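PDB 6EI6: coiled-coil and C2 domain-containing protein 1-like from Drosophila melanogaster, which binds phosphatidylinositol monophosphates and regulates endosomal sorting by the ESCRT pathway, sustaining full activity of the ESCRT-III subunit shrub, probably by preventing its inappropriate polymerisation. Local coordinates for residues N107-N112 / I253-M258; V213-Q218 / C224-T229; V40-Q45 / P95-H100. All coordinates share one frame; numbering follows the deposited sequence.

Contact 1: N107-N112 / I253-M258; sequences NIVHCN and ILTKQM
Ile108 and Val109, a short 3-10 turn in the connection that runs from the helical part of the chain into the C2 beta-sandwich, pack against Thr255 and Met258 on the first turn of helix 255-263. Leu254 is the N-cap residue of that helix, and its carbonyl O accepts a backbone hydrogen bond from Met258 N. Thr255 is the middle of the contact. From its CB, which itself lies 4.1 Å from Ile108 CG2, the side chain forks. The methyl CG2 is anti to the backbone N, and the hydroxyl OG1 sits beside that N (chi1 -81°). Thr255 CG2 reaches Val109 CG2 at 3.6 Å and has Ile108 CG2 slightly farther off. The hydroxyl branch turns along the flank of Ile108, where OG1 comes within 3.4 Å of the methyl CG2; this is a van der Waals approach, for the polar need of the hydroxyl is met by the carbonyl O of Pro252. Ile108 and Thr255 pass alongside one another, pointing opposite ways, whereas Val109 meets the threonine nearly at a right angle. The ethyl branch of Ile108, CG1 and CD1, reaches Met258, a turn farther along the helix than Thr255, and Met52 of helix 34-62 also packs against this isoleucine. At that far end, the methyl CD1 of Ile108 rests 4.1 Å from Met258 CB.

Contact 2: V213-Q218 / C224-T229; sequences VNVKLQ and CEIHDT. With SO4 (sulfate ion), chain C.
The interior of the C2 beta-sandwich is closed here between the ends of two strands that belong to different sheets: 208-216, an outermost strand of one four-stranded sheet, and 225-233, an outermost strand of the other. The short connection between them carries the chain from sheet to sheet, so the two segments meet through side chains and not through backbone pairing. Each strand is hydrogen-bonded to its own neighbour instead, Val215 with Val193 and Ile226 with Ile247.

Ile226 provides the bridge. Its CB points toward strand 208-216, and the two branches take different partners. The branch methyl CG2 lies 4.2 Å from Val215 CG1, the two side chains lying alongside in opposed directions. The longer arm, with CG1 beside the backbone N (chi1 -62°) and then extended through chi2, carries CD1 up to the main chain at the end of the other strand, 3.4 Å from Lys216 O and 4.2 Å from Leu217 O. The buried Leu217 and Val215 continue the apolar layer onto Ile247, and Leu220 of the connection also touches Ile226.

Lys216 behaves differently: its chain, bent at chi2 and chi3, leads its amine away from the sandwich interior. There NZ donates to the backbone O of Arg190 and to O3 of a sulfate ion, 3.2 Å away. The sulfate, probably from the crystallisation liquor, is also hydrogen-bonded by His191 ND1 and Gly192 N. The chemistry is accordingly divided, with van der Waals contacts, methyl against methyl and methyl against main-chain carbonyl oxygen, joining the sheets inside and an exposed lysine that would favour an anion outside.

Contact 3: V40-Q45 / P95-H100; sequences VRMEEQ and PLPKFH
Met42 reaches out from helix 34-62 to a Met-aromatic contact with Phe99, at the start of strand 99-102 in the small antiparallel sheet that it forms with strand 265-268. The two side chains cross at a slant. Met42 SD stands 4.6 Å from the centroid of the Phe99 ring and 54° off its normal, an oblique position in which the closest ring atom is CE2, 3.7 Å from the sulfur. Next to it, Phe99 CD2 is 3.7 Å from the terminal methyl CE, so SD and CE of the methionine run alongside the CE2-CD2 bond of the ring. The ring is brought there by Phe99 chi1 of 62°, which sets CG between the backbone N and the carbonyl carbon.

Leu96 approaches the sulfur as well, also at a slant to the methionine, with its branch point CG 3.8 Å from SD. The methionine chain is extended as far as the sulfur and bends at chi3 (65°), and this bend turns CE toward Pro97. Met42 is buried by this group together with Val86 of helix 66-91, while Ser89 of the same helix touches Leu96 and Pro97. The contact therefore ties the two long helices to the linking segment and the little sheet. Replacing Met42 by alanine would remove SD and CE, and the loss is likely to leave a gap between Leu96 and Phe99 and the ring without its sulfur partner. At the far end of the thioether, CE lies 4.3 Å from Pro97 CD and 3.6 Å from Pro97 O, a carbonyl oxygen that itself lies in plane at the edge of the Phe99 ring.

In the fold
Along the chain, contact 3 closes before contact 1 opens, and contact 2 falls within the span contact 1 brackets. Contact 3 belongs to the helical end, where helices 34-62 and 66-91 meet strand 99-102; contact 2 lies between the two sheets of the C2 sandwich, with its centre about 34 Å away. Contact 1 stands between them, its centre about 18 Å from contact 2's and 25 Å from contact 3's. It touches contact 2 through Asn112, whose ND2 probably hydrogen-bonds to Glu225 OE1. Helix 255-263 then leads to strand 265-268, the partner of strand 99-102, so this C-terminal part of the protein ends by returning from the phosphoinositide-binding C2 domain to the helical part.

Contact 1: N107-N112 / I253-M258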
loop_
_atom_site.group_PDB
_atom_site.type_symbol
_atom_site.label_atom_id
_atom_site.label_comp_id
_atom_site.label_asym_id
_atom_site.label_seq_id
_atom_site.Cartn_x
_atom_site.Cartn_y
_atom_site.Cartn_z
ATOM N N ASN A 107 -10.500 9.582 -8.959
ATOM C CA ASN A 107 -9.984 9.282 -10.285
ATOM C C ASN A 107 -9.083 8.063 -10.199
ATOM O O ASN A 107 -7.899 8.142 -10.540
ATOM C CB ASN A 107 -9.256 10.484 -10.870
ATOM C CG ASN A 107 -9.061 10.367 -12.358
ATOM O OD1 ASN A 107 -9.642 9.499 -13.013
ATOM N ND2 ASN A 107 -8.228 11.231 -12.903
ATOM N N ILE A 108 -9.648 6.941 -9.738
ATOM C CA ILE A 108 -8.828 5.830 -9.253
ATOM C C ILE A 108 -7.955 5.275 -10.369
ATOM O O ILE A 108 -6.799 4.891 -10.138
ATOM C CB ILE A 108 -9.711 4.732 -8.625
ATOM C CG1 ILE A 108 -10.445 5.289 -7.409
ATOM C CG2 ILE A 108 -8.869 3.504 -8.227
ATOM C CD1 ILE A 108 -11.823 4.701 -7.238
ATOM N N VAL A 109 -8.479 5.252 -11.598
ATOM C CA VAL A 109 -7.753 4.673 -12.725
ATOM C C VAL A 109 -6.518 5.484 -13.126
ATOM O O VAL A 109 -5.681 4.978 -13.883
ATOM C CB VAL A 109 -8.796 4.453 -13.852
ATOM C CG1 VAL A 109 -8.205 4.504 -15.253
ATOM C CG2 VAL A 109 -9.511 3.111 -13.648
ATOM N N HIS A 110 -6.325 6.689 -12.566
ATOM C CA HIS A 110 -5.308 7.633 -13.036
ATOM C C HIS A 110 -4.417 8.177 -11.916
ATOM O O HIS A 110 -3.926 9.304 -12.022
ATOM C CB HIS A 110 -5.955 8.818 -13.768
ATOM C CG HIS A 110 -6.523 8.475 -15.111
ATOM N ND1 HIS A 110 -6.386 7.227 -15.688
ATOM C CD2 HIS A 110 -7.237 9.216 -15.989
ATOM C CE1 HIS A 110 -6.980 7.218 -16.868
ATOM N NE2 HIS A 110 -7.508 8.411 -17.071
ATOM N N CYS A 111 -4.200 7.446 -10.824
ATOM C CA CYS A 111 -3.181 7.877 -9.863
ATOM C C CYS A 111 -1.918 7.089 -10.158
ATOM O O CYS A 111 -1.990 5.909 -10.485
ATOM C CB CYS A 111 -3.628 7.704 -8.402
ATOM S SG CYS A 111 -4.147 6.080 -7.793
ATOM N N ASN A 112 -0.768 7.747 -10.128
ATOM C CA ASN A 112 0.426 7.178 -10.765
ATOM C C ASN A 112 0.153 6.913 -12.251
ATOM O O ASN A 112 0.131 5.767 -12.722
ATOM C CB ASN A 112 0.899 5.890 -10.071
ATOM C CG ASN A 112 1.055 6.046 -8.583
ATOM O OD1 ASN A 112 1.282 7.143 -8.092
ATOM N ND2 ASN A 112 0.946 4.938 -7.851
ATOM N N ILE A 253 -5.314 -3.146 -7.562
ATOM C CA ILE A 253 -5.809 -4.372 -8.178
ATOM C C ILE A 253 -7.334 -4.360 -8.231
ATOM O O ILE A 253 -7.943 -4.674 -9.260
ATOM C CB ILE A 253 -5.283 -5.608 -7.418
ATOM C CG1 ILE A 253 -3.760 -5.558 -7.270
ATOM C CG2 ILE A 253 -5.685 -6.882 -8.129
ATOM C CD1 ILE A 253 -3.046 -5.245 -8.535
ATOM N N LEU A 254 -7.972 -4.016 -7.115
ATOM C CA LEU A 254 -9.432 -3.985 -7.022
ATOM C C LEU A 254 -10.004 -2.614 -7.354
ATOM O O LEU A 254 -10.904 -2.116 -6.663
ATOM C CB LEU A 254 -9.864 -4.427 -5.629
ATOM C CG LEU A 254 -9.228 -5.726 -5.139
ATOM C CD1 LEU A 254 -9.687 -6.035 -3.697
ATOM C CD2 LEU A 254 -9.569 -6.843 -6.117
ATOM N N THR A 255 -9.471 -1.977 -8.397
ATOM C CA THR A 255 -10.002 -0.706 -8.855
ATOM C C THR A 255 -11.457 -0.840 -9.290
ATOM O O THR A 255 -12.272 0.056 -9.041
ATOM C CB THR A 255 -9.144 -0.173 -9.997
ATOM O OG1 THR A 255 -7.970 0.465 -9.466
ATOM C CG2 THR A 255 -9.937 0.821 -10.849
ATOM N N LYS A 256 -11.809 -1.973 -9.898
ATOM C CA LYS A 256 -13.128 -2.107 -10.502
ATOM C C LYS A 256 -14.213 -2.010 -9.448
ATOM O O LYS A 256 -15.169 -1.236 -9.603
ATOM C CB LYS A 256 -13.240 -3.423 -11.265
ATOM C CG LYS A 256 -14.558 -3.599 -11.994
ATOM C CD LYS A 256 -14.567 -4.855 -12.876
ATOM C CE LYS A 256 -15.794 -4.866 -13.806
ATOM N NZ LYS A 256 -15.493 -5.276 -15.227
ATOM N N GLN A 257 -14.079 -2.774 -8.355
ATOM C CA GLN A 257 -15.084 -2.705 -7.306
ATOM C C GLN A 257 -14.983 -1.438 -6.463
ATOM O O GLN A 257 -15.982 -1.035 -5.864
ATOM C CB GLN A 257 -15.033 -3.936 -6.403
ATOM C CG GLN A 257 -13.724 -4.287 -5.803
ATOM C CD GLN A 257 -13.726 -5.737 -5.330
ATOM O OE1 GLN A 257 -13.225 -6.622 -6.033
ATOM N NE2 GLN A 257 -14.317 -5.993 -4.147
ATOM N N MET A 258 -13.822 -0.789 -6.420
ATOM C CA MET A 258 -13.762 0.521 -5.779
ATOM C C MET A 258 -14.589 1.532 -6.554
ATOM O O MET A 258 -15.265 2.379 -5.959
ATOM C CB MET A 258 -12.308 0.990 -5.649
ATOM C CG MET A 258 -11.514 0.251 -4.539
ATOM S SD MET A 258 -9.732 0.560 -4.551
ATOM C CE MET A 258 -9.698 2.321 -4.179
#

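Contact 2: V213-Q218 / C224-T229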
loop_
_atom_site.group_PDB
_atom_site.type_symbol
_atom_site.label_atom_id
_atom_site.label_comp_id
_atom_site.label_asym_id
_atom_site.label_seq_id
_atom_site.Cartn_x
_atom_site.Cartn_y
_atom_site.Cartn_z
ATOM N N VAL A 213 14.326 -8.119 4.215
ATOM C CA VAL A 213 13.078 -7.382 4.378
ATOM C C VAL A 213 12.040 -7.989 3.440
ATOM O O VAL A 213 12.297 -8.133 2.240
ATOM C CB VAL A 213 13.261 -5.888 4.066
ATOM C CG1 VAL A 213 11.920 -5.222 3.957
ATOM C CG2 VAL A 213 14.141 -5.205 5.114
ATOM N N ASN A 214 10.868 -8.338 3.974
ATOM C CA ASN A 214 9.785 -8.910 3.179
ATOM C C ASN A 214 8.557 -8.015 3.268
ATOM O O ASN A 214 8.018 -7.817 4.358
ATOM C CB ASN A 214 9.439 -10.322 3.648
ATOM C CG ASN A 214 10.376 -11.356 3.075
ATOM O OD1 ASN A 214 10.379 -11.589 1.862
ATOM N ND2 ASN A 214 11.193 -11.980 3.936
ATOM N N VAL A 215 8.100 -7.498 2.129
ATOM C CA VAL A 215 6.983 -6.555 2.082
ATOM C C VAL A 215 5.792 -7.197 1.373
ATOM O O VAL A 215 5.874 -7.537 0.185
ATOM C CB VAL A 215 7.396 -5.252 1.392
ATOM C CG1 VAL A 215 6.213 -4.300 1.329
ATOM C CG2 VAL A 215 8.583 -4.647 2.134
ATOM N N LYS A 216 4.690 -7.371 2.103
ATOM C CA LYS A 216 3.473 -7.944 1.530
ATOM C C LYS A 216 2.872 -7.010 0.479
ATOM O O LYS A 216 2.833 -5.788 0.655
ATOM C CB LYS A 216 2.435 -8.206 2.625
ATOM C CG LYS A 216 2.826 -9.268 3.608
ATOM C CD LYS A 216 3.091 -10.567 2.881
ATOM C CE LYS A 216 2.499 -11.723 3.641
ATOM N NZ LYS A 216 2.690 -12.977 2.863
ATOM N N LEU A 217 2.374 -7.593 -0.607
ATOM C CA LEU A 217 1.825 -6.791 -1.692
ATOM C C LEU A 217 0.366 -6.379 -1.470
ATOM O O LEU A 217 -0.130 -5.498 -2.186
ATOM C CB LEU A 217 1.962 -7.565 -3.012
ATOM C CG LEU A 217 3.370 -7.580 -3.615
ATOM C CD1 LEU A 217 3.472 -8.561 -4.767
ATOM C CD2 LEU A 217 3.778 -6.173 -4.062
ATOM N N GLN A 218 -0.317 -6.962 -0.485
ATOM C CA GLN A 218 -1.770 -6.844 -0.438
ATOM C C GLN A 218 -2.305 -5.421 -0.250
ATOM O O GLN A 218 -3.412 -5.166 -0.749
ATOM C CB GLN A 218 -2.331 -7.805 0.628
ATOM C CG GLN A 218 -2.582 -7.191 1.980
ATOM C CD GLN A 218 -3.925 -6.499 2.084
ATOM O OE1 GLN A 218 -4.916 -6.969 1.518
ATOM N NE2 GLN A 218 -3.961 -5.365 2.795
ATOM N N CYS A 224 -2.515 2.456 -4.191
ATOM C CA CYS A 224 -1.750 2.446 -5.418
ATOM C C CYS A 224 -0.258 2.595 -5.169
ATOM O O CYS A 224 0.522 2.588 -6.137
ATOM C CB CYS A 224 -2.264 3.534 -6.361
ATOM S SG CYS A 224 -2.389 5.062 -5.518
ATOM N N GLU A 225 0.160 2.718 -3.908
ATOM C CA GLU A 225 1.567 2.575 -3.589
ATOM C C GLU A 225 1.744 2.163 -2.138
ATOM O O GLU A 225 0.923 2.483 -1.271
ATOM C CB GLU A 225 2.358 3.853 -3.887
ATOM C CG GLU A 225 2.046 5.042 -3.037
ATOM C CD GLU A 225 0.971 5.931 -3.653
ATOM O OE1 GLU A 225 0.990 6.160 -4.891
ATOM O OE2 GLU A 225 0.087 6.379 -2.893
ATOM N N ILE A 226 2.827 1.423 -1.894
ATOM C CA ILE A 226 3.360 1.163 -0.560
ATOM C C ILE A 226 4.643 1.971 -0.416
ATOM O O ILE A 226 5.465 2.008 -1.338
ATOM C CB ILE A 226 3.618 -0.334 -0.349
ATOM C CG1 ILE A 226 2.311 -1.115 -0.459
ATOM C CG2 ILE A 226 4.317 -0.581 0.985
ATOM C CD1 ILE A 226 2.493 -2.618 -0.655
ATOM N N HIS A 227 4.798 2.660 0.706
ATOM C CA HIS A 227 6.030 3.399 0.964
ATOM C C HIS A 227 6.284 3.421 2.467
ATOM O O HIS A 227 5.577 4.094 3.218
ATOM C CB HIS A 227 5.962 4.807 0.398
ATOM C CG HIS A 227 7.115 5.673 0.804
ATOM N ND1 HIS A 227 7.023 7.046 0.889
ATOM C CD2 HIS A 227 8.384 5.358 1.166
ATOM C CE1 HIS A 227 8.189 7.542 1.274
ATOM N NE2 HIS A 227 9.030 6.537 1.452
ATOM N N ASP A 228 7.298 2.695 2.905
ATOM C CA ASP A 228 7.614 2.621 4.321
ATOM C C ASP A 228 9.099 2.316 4.461
ATOM O O ASP A 228 9.834 2.223 3.473
ATOM C CB ASP A 228 6.743 1.572 5.007
ATOM C CG ASP A 228 6.225 2.040 6.349
ATOM O OD1 ASP A 228 6.833 2.973 6.905
ATOM O OD2 ASP A 228 5.212 1.492 6.843
ATOM N N THR A 229 9.539 2.181 5.707
ATOM C CA THR A 229 10.886 1.765 6.053
ATOM C C THR A 229 10.766 0.548 6.964
ATOM O O THR A 229 9.908 0.520 7.855
ATOM C CB THR A 229 11.636 2.888 6.750
ATOM O OG1 THR A 229 11.005 3.128 8.000
ATOM C CG2 THR A 229 11.575 4.156 5.955
HETATM S S SO4 C . 5.730 -14.635 0.495
HETATM O O1 SO4 C . 5.910 -14.338 -0.937
HETATM O O2 SO4 C . 4.667 -15.635 0.692
HETATM O O3 SO4 C . 5.384 -13.392 1.207
HETATM O O4 SO4 C . 6.984 -15.196 1.016
#

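Contact 3: V40-Q45 / P95-H100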
loop_
_atom_site.group_PDB
_atom_site.type_symbol
_atom_site.label_atom_id
_atom_site.label_comp_id
_atom_site.label_asym_id
_atom_site.label_seq_id
_atom_site.Cartn_x
_atom_site.Cartn_y
_atom_site.Cartn_z
ATOM N N VAL A 40 -26.515 -1.931 10.177
ATOM C CA VAL A 40 -25.122 -2.347 10.198
ATOM C C VAL A 40 -24.463 -2.065 8.850
ATOM O O VAL A 40 -23.342 -1.551 8.790
ATOM C CB VAL A 40 -25.042 -3.833 10.600
ATOM C CG1 VAL A 40 -23.735 -4.469 10.156
ATOM C CG2 VAL A 40 -25.223 -3.976 12.093
ATOM N N ARG A 41 -25.153 -2.380 7.752
ATOM C CA ARG A 41 -24.609 -2.141 6.413
ATOM C C ARG A 41 -24.459 -0.651 6.095
ATOM O O ARG A 41 -23.506 -0.249 5.413
ATOM C CB ARG A 41 -25.495 -2.821 5.372
ATOM C CG ARG A 41 -25.542 -4.341 5.514
ATOM C CD ARG A 41 -24.204 -4.985 5.105
ATOM N NE ARG A 41 -24.197 -6.444 5.291
ATOM C CZ ARG A 41 -23.424 -7.295 4.611
ATOM N NH1 ARG A 41 -22.576 -6.874 3.682
ATOM N NH2 ARG A 41 -23.516 -8.581 4.852
ATOM N N MET A 42 -25.395 0.178 6.558
ATOM C CA MET A 42 -25.228 1.621 6.445
ATOM C C MET A 42 -23.898 2.053 7.047
ATOM O O MET A 42 -23.122 2.799 6.436
ATOM C CB MET A 42 -26.389 2.335 7.146
ATOM C CG MET A 42 -27.693 2.310 6.383
ATOM S SD MET A 42 -29.098 2.842 7.392
ATOM C CE MET A 42 -28.652 4.582 7.691
ATOM N N GLU A 43 -23.622 1.589 8.257
ATOM C CA GLU A 43 -22.390 1.977 8.926
ATOM C C GLU A 43 -21.163 1.400 8.213
ATOM O O GLU A 43 -20.165 2.105 8.007
ATOM C CB GLU A 43 -22.469 1.527 10.378
ATOM C CG GLU A 43 -21.354 2.053 11.211
ATOM C CD GLU A 43 -21.631 1.915 12.679
ATOM O OE1 GLU A 43 -22.840 1.810 13.049
ATOM O OE2 GLU A 43 -20.632 1.908 13.440
ATOM N N GLU A 44 -21.225 0.130 7.808
ATOM C CA GLU A 44 -20.141 -0.466 7.026
ATOM C C GLU A 44 -19.873 0.322 5.753
ATOM O O GLU A 44 -18.712 0.595 5.408
ATOM C CB GLU A 44 -20.485 -1.910 6.669
ATOM C CG GLU A 44 -20.453 -2.818 7.850
ATOM C CD GLU A 44 -19.030 -3.273 8.149
ATOM O OE1 GLU A 44 -18.216 -3.399 7.180
ATOM O OE2 GLU A 44 -18.715 -3.472 9.350
ATOM N N GLN A 45 -20.947 0.660 5.022
ATOM C CA GLN A 45 -20.783 1.377 3.771
ATOM C C GLN A 45 -20.085 2.708 3.999
ATOM O O GLN A 45 -19.174 3.075 3.243
ATOM C CB GLN A 45 -22.133 1.591 3.099
ATOM C CG GLN A 45 -22.033 2.428 1.817
ATOM C CD GLN A 45 -21.459 1.622 0.662
ATOM O OE1 GLN A 45 -21.627 0.415 0.618
ATOM N NE2 GLN A 45 -20.782 2.290 -0.275
ATOM N N PRO A 95 -35.146 6.008 14.937
ATOM C CA PRO A 95 -35.068 5.417 13.602
ATOM C C PRO A 95 -33.710 5.707 12.978
ATOM O O PRO A 95 -33.081 6.733 13.261
ATOM C CB PRO A 95 -36.216 6.092 12.833
ATOM C CG PRO A 95 -36.665 7.237 13.689
ATOM C CD PRO A 95 -36.332 6.868 15.097
ATOM N N LEU A 96 -33.242 4.754 12.175
ATOM C CA LEU A 96 -32.124 5.000 11.282
ATOM C C LEU A 96 -32.389 6.284 10.489
ATOM O O LEU A 96 -33.546 6.568 10.143
ATOM C CB LEU A 96 -31.962 3.804 10.331
ATOM C CG LEU A 96 -31.014 2.628 10.619
ATOM C CD1 LEU A 96 -30.166 2.846 11.842
ATOM C CD2 LEU A 96 -31.801 1.300 10.717
ATOM N N PRO A 97 -31.368 7.092 10.207
ATOM C CA PRO A 97 -31.581 8.242 9.313
ATOM C C PRO A 97 -31.938 7.796 7.900
ATOM O O PRO A 97 -31.439 6.785 7.396
ATOM C CB PRO A 97 -30.237 8.983 9.350
ATOM C CG PRO A 97 -29.601 8.570 10.640
ATOM C CD PRO A 97 -30.058 7.134 10.874
ATOM N N LYS A 98 -32.840 8.544 7.281
ATOM C CA LYS A 98 -33.084 8.424 5.852
ATOM C C LYS A 98 -31.811 8.694 5.056
ATOM O O LYS A 98 -30.975 9.515 5.430
ATOM C CB LYS A 98 -34.170 9.410 5.428
ATOM C CG LYS A 98 -35.522 9.136 6.085
ATOM C CD LYS A 98 -36.666 9.492 5.130
ATOM C CE LYS A 98 -36.296 9.137 3.693
ATOM N NZ LYS A 98 -37.334 9.650 2.756
ATOM N N PHE A 99 -31.676 8.025 3.924
ATOM C CA PHE A 99 -30.495 8.241 3.112
ATOM C C PHE A 99 -30.853 8.027 1.652
ATOM O O PHE A 99 -31.950 7.589 1.311
ATOM C CB PHE A 99 -29.359 7.297 3.536
ATOM C CG PHE A 99 -29.700 5.855 3.360
ATOM C CD1 PHE A 99 -29.459 5.211 2.154
ATOM C CD2 PHE A 99 -30.314 5.149 4.385
ATOM C CE1 PHE A 99 -29.802 3.880 1.987
ATOM C CE2 PHE A 99 -30.650 3.804 4.229
ATOM C CZ PHE A 99 -30.397 3.167 3.035
ATOM N N HIS A 100 -29.882 8.290 0.793
ATOM C CA HIS A 100 -30.062 8.143 -0.638
ATOM C C HIS A 100 -28.673 7.951 -1.201
ATOM O O HIS A 100 -27.696 7.982 -0.461
ATOM C CB HIS A 100 -30.754 9.363 -1.251
ATOM C CG HIS A 100 -29.963 10.624 -1.088
ATOM N ND1 HIS A 100 -29.946 11.342 0.091
ATOM C CD2 HIS A 100 -29.118 11.266 -1.935
ATOM C CE1 HIS A 100 -29.138 12.382 -0.043
ATOM N NE2 HIS A 100 -28.621 12.357 -1.261
#